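Local coordinates for protein hydrogen peroxide-inducible genes activator (Corynebacterium glutamicum, PDB 6G1D) that probably acts as a LysR-type transcription factor that senses hydrogen peroxide and switches on peroxide-inducible genes, at residues B[13-18]-B[78-83]; B[19-22]-B[26-29]. The protein carries 1 engineered substitution. All coordinates share one frame; numbering follows the deposited sequence.

Interaction 1. Residues B[13-18]-B[78-83]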
# COMPACT_ATOMS: atom_id res chain seq x y z
N ALA B 13 31.82 -16.11 18.89
CA ALA B 13 31.27 -16.50 20.21
C ALA B 13 31.09 -15.30 21.11
O ALA B 13 30.11 -15.17 21.81
CB ALA B 13 32.13 -17.57 20.89
N GLN B 14 32.05 -14.38 21.08
CA GLN B 14 31.93 -13.18 21.89
C GLN B 14 30.81 -12.30 21.42
O GLN B 14 30.08 -11.73 22.23
CB GLN B 14 33.27 -12.41 21.89
CG GLN B 14 34.33 -13.10 22.76
CD GLN B 14 35.75 -12.66 22.44
OE1 GLN B 14 36.02 -11.90 21.50
NE2 GLN B 14 36.66 -13.13 23.27
N LEU B 15 30.67 -12.16 20.11
CA LEU B 15 29.58 -11.38 19.55
C LEU B 15 28.23 -11.98 19.88
O LEU B 15 27.30 -11.23 20.19
CB LEU B 15 29.76 -11.19 18.05
CG LEU B 15 30.98 -10.31 17.63
CD1 LEU B 15 31.02 -10.21 16.11
CD2 LEU B 15 30.91 -8.94 18.25
N ARG B 16 28.11 -13.32 19.82
CA ARG B 16 26.85 -13.98 20.20
C ARG B 16 26.51 -13.66 21.64
O ARG B 16 25.37 -13.31 21.96
CB ARG B 16 26.90 -15.50 19.99
CG ARG B 16 26.84 -15.86 18.50
CD ARG B 16 26.57 -17.29 18.09
NE ARG B 16 27.79 -18.09 17.94
CZ ARG B 16 28.49 -18.32 16.81
NH1 ARG B 16 28.14 -17.83 15.60
NH2 ARG B 16 29.57 -19.11 16.90
N THR B 17 27.49 -13.73 22.53
CA THR B 17 27.26 -13.35 23.92
C THR B 17 26.73 -11.94 24.06
O THR B 17 25.76 -11.70 24.77
CB THR B 17 28.53 -13.55 24.79
OG1 THR B 17 28.72 -14.92 25.02
CG2 THR B 17 28.40 -12.86 26.14
N PHE B 18 27.39 -11.00 23.40
CA PHE B 18 26.95 -9.59 23.47
C PHE B 18 25.50 -9.42 22.97
O PHE B 18 24.68 -8.78 23.62
CB PHE B 18 27.91 -8.72 22.63
CG PHE B 18 27.46 -7.33 22.37
CD1 PHE B 18 26.90 -6.54 23.38
CD2 PHE B 18 27.63 -6.76 21.11
CE1 PHE B 18 26.52 -5.24 23.12
CE2 PHE B 18 27.21 -5.47 20.86
CZ PHE B 18 26.67 -4.73 21.87
N LYS B 78 25.21 -7.82 15.03
CA LYS B 78 24.17 -8.60 14.32
C LYS B 78 24.50 -8.87 12.87
O LYS B 78 24.31 -9.98 12.42
CB LYS B 78 22.80 -7.95 14.44
CG LYS B 78 22.22 -8.27 15.80
CD LYS B 78 21.59 -7.20 16.69
CE LYS B 78 20.06 -7.13 16.78
NZ LYS B 78 19.54 -6.45 15.57
N SER B 79 24.98 -7.88 12.12
CA SER B 79 25.36 -8.10 10.71
C SER B 79 26.42 -9.18 10.58
O SER B 79 26.39 -9.97 9.65
CB SER B 79 25.88 -6.84 10.03
OG SER B 79 25.01 -5.76 10.26
N THR B 80 27.37 -9.20 11.52
CA THR B 80 28.45 -10.18 11.47
C THR B 80 27.91 -11.60 11.67
O THR B 80 28.24 -12.52 10.91
CB THR B 80 29.55 -9.85 12.50
OG1 THR B 80 29.93 -8.46 12.39
CG2 THR B 80 30.76 -10.75 12.28
N LEU B 81 27.05 -11.74 12.68
CA LEU B 81 26.43 -13.03 13.01
C LEU B 81 25.53 -13.50 11.86
O LEU B 81 25.54 -14.69 11.53
CB LEU B 81 25.64 -12.94 14.30
CG LEU B 81 26.47 -12.62 15.54
CD1 LEU B 81 25.65 -12.41 16.82
CD2 LEU B 81 27.50 -13.71 15.78
N ASP B 82 24.81 -12.56 11.22
CA ASP B 82 23.96 -12.88 10.08
C ASP B 82 24.79 -13.31 8.88
O ASP B 82 24.45 -14.26 8.19
CB ASP B 82 23.06 -11.69 9.68
CG ASP B 82 22.03 -11.30 10.76
OD1 ASP B 82 21.80 -12.06 11.72
OD2 ASP B 82 21.45 -10.20 10.64
N ALA B 83 25.89 -12.60 8.61
CA ALA B 83 26.80 -13.04 7.54
C ALA B 83 27.38 -14.45 7.82
O ALA B 83 27.48 -15.27 6.90
CB ALA B 83 27.91 -12.04 7.32

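Interaction 2. Residues B[19-22]-B[26-29]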
# COMPACT_ATOMS: atom_id res chain seq x y z
N VAL B 19 25.22 -9.97 21.82
CA VAL B 19 23.91 -9.78 21.17
C VAL B 19 22.81 -10.43 22.04
O VAL B 19 21.76 -9.83 22.27
CB VAL B 19 23.96 -10.33 19.73
CG1 VAL B 19 22.58 -10.52 19.15
CG2 VAL B 19 24.80 -9.42 18.85
N THR B 20 23.13 -11.62 22.50
CA THR B 20 22.19 -12.33 23.37
C THR B 20 21.77 -11.62 24.77
O THR B 20 20.63 -11.34 25.25
CB THR B 20 22.75 -13.71 23.67
OG1 THR B 20 22.83 -14.45 22.46
CG2 THR B 20 21.84 -14.43 24.59
N ILE B 21 22.84 -11.08 25.32
CA ILE B 21 22.63 -10.27 26.54
C ILE B 21 21.80 -9.02 26.22
O ILE B 21 20.88 -8.66 26.98
CB ILE B 21 23.95 -9.87 27.25
CG1 ILE B 21 24.70 -11.08 27.78
CG2 ILE B 21 23.62 -8.99 28.48
CD1 ILE B 21 26.15 -10.81 28.10
N ALA B 22 22.13 -8.36 25.12
CA ALA B 22 21.41 -7.13 24.70
C ALA B 22 19.93 -7.38 24.47
O ALA B 22 19.10 -6.55 24.83
CB ALA B 22 22.02 -6.53 23.44
N HIS B 26 19.00 -10.02 30.69
CA HIS B 26 19.25 -10.80 31.91
C HIS B 26 20.39 -11.75 31.60
O HIS B 26 20.34 -12.44 30.57
CB HIS B 26 18.01 -11.57 32.37
CG HIS B 26 16.96 -10.70 32.98
ND1 HIS B 26 15.90 -10.22 32.24
CD2 HIS B 26 16.81 -10.20 34.22
CE1 HIS B 26 15.14 -9.46 33.01
NE2 HIS B 26 15.68 -9.43 34.22
N PHE B 27 21.41 -11.77 32.46
CA PHE B 27 22.58 -12.64 32.27
C PHE B 27 22.20 -14.11 32.32
O PHE B 27 22.64 -14.88 31.49
CB PHE B 27 23.67 -12.34 33.33
CG PHE B 27 24.63 -11.24 32.94
CD1 PHE B 27 25.88 -11.55 32.40
CD2 PHE B 27 24.33 -9.89 33.15
CE1 PHE B 27 26.78 -10.57 32.06
CE2 PHE B 27 25.21 -8.90 32.79
CZ PHE B 27 26.45 -9.23 32.25
N GLY B 28 21.39 -14.48 33.32
CA GLY B 28 20.95 -15.88 33.50
C GLY B 28 20.18 -16.41 32.31
O GLY B 28 20.46 -17.50 31.81
N THR B 29 19.22 -15.64 31.83
CA THR B 29 18.46 -16.01 30.64
C THR B 29 19.40 -16.10 29.44
O THR B 29 19.32 -17.04 28.64
CB THR B 29 17.36 -14.96 30.34
OG1 THR B 29 16.47 -14.87 31.46
CG2 THR B 29 16.56 -15.31 29.07

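Interaction 1. Residues B[13-18]-B[78-83]
Leu81 pushes its forked end against Leu15 and Arg16, joining the first helix of the winged helix-turn-helix domain to the long linker helix of this LysR-type regulator. Its CD2 lies 3.5 Å from Arg16 CG, a snug apolar contact made by the aliphatic base of the arginine. The same methyl reaches Leu15 CB at 4.1 Å. The other branch, CD1, rests on the helix backbone, 3.9 Å from Arg16 CA. Leu81 CG stands beside its own backbone N (chi1 -63°), and from there the two methyls spread over neighbouring positions of the first helix. Beside this group, Leu15 and Thr80 meet at about a right angle. Leu15 CD1 touches CB and CG2 of Thr80 about equally closely. The hydroxyl of Thr80 is bonded to the carbonyl of Phe76 in its own helix, with a weak second bond to Ala83 of the second subunit. No hydrogen bond joins the two segments. The axes of segments 13-18 and 78-83 approach to 9.8 Å, with 125° between their N-to-C directions. Further out, Leu12 and Val19 add to the cover of Leu81. Phe87 of the second subunit packs on Leu15, so Leu15 and Thr80 also face the subunit interface along the linker helix. The Arg16 chain bends at chi3 (-90°), and NH1 comes back to 4.2 Å from Leu81 CD2.

Interaction 2. Residues B[19-22]-B[26-29]
Ile21 and Phe27 meet across the short turn between the first two helices of the winged helix-turn-helix domain. The apolar contact is narrow. Ile21 CD1 approaches the Phe27 ring obliquely and comes 4.0 Å from CE1. The isoleucine owes this reach to its extended longer branch, with CD1 anti to CA (chi2 163°). The phenylalanine comes from the other helix. Its CB starts out away from Ile21, and the length of the ring brings CE1 back to the methyl. Ile21 is buried, while Phe27 is partly exposed.

Polar groups contribute little across the gap. No hydrogen bond links the two segments, and Ile21 O stands 4.4 Å from His26 N, too far for one. His26 occupies the N-cap position of helix 27-33. Its CB points away from segment 19-22, and ND1 makes a weak bond to the carbonyl of Cys24 at the end of helix 12-24.

Helices 27-33 and 38-52 form the helix-turn-helix pair of this family, the second being probably the DNA-recognition helix. Ile21 and Phe27 thus join helix 12-24 to that pair. Leu41 of helix 38-52 touches both side chains, and Gln38 and Leu45 also lie on the ring. Val64, in the loop leading into strand 65-66, touches both as well. Ala30 of helix 27-33 packs on Ile21. On helix 12-24, Val19 and Ala22 lean on Leu74 of helix 68-95.

Overall arrangement
From the N terminus, helix 12-24 carries the first segment of both contacts, 13-18 and then 19-22. Interaction 2 closes first, over the short turn before helix 27-33. The chain then forms helix 38-52 and the small wing strands before it enters the linker helix 68-95. There interaction 1 closes the larger loop, with interaction 2 nested inside it. Their centres lie 13 Å apart, and they meet where Val19 CG2 packs 3.7 Å from Leu81 CD1. Together they tie helix 12-24 both to the next helix of the DNA-binding domain and to the linker that leads on to the sensor domain.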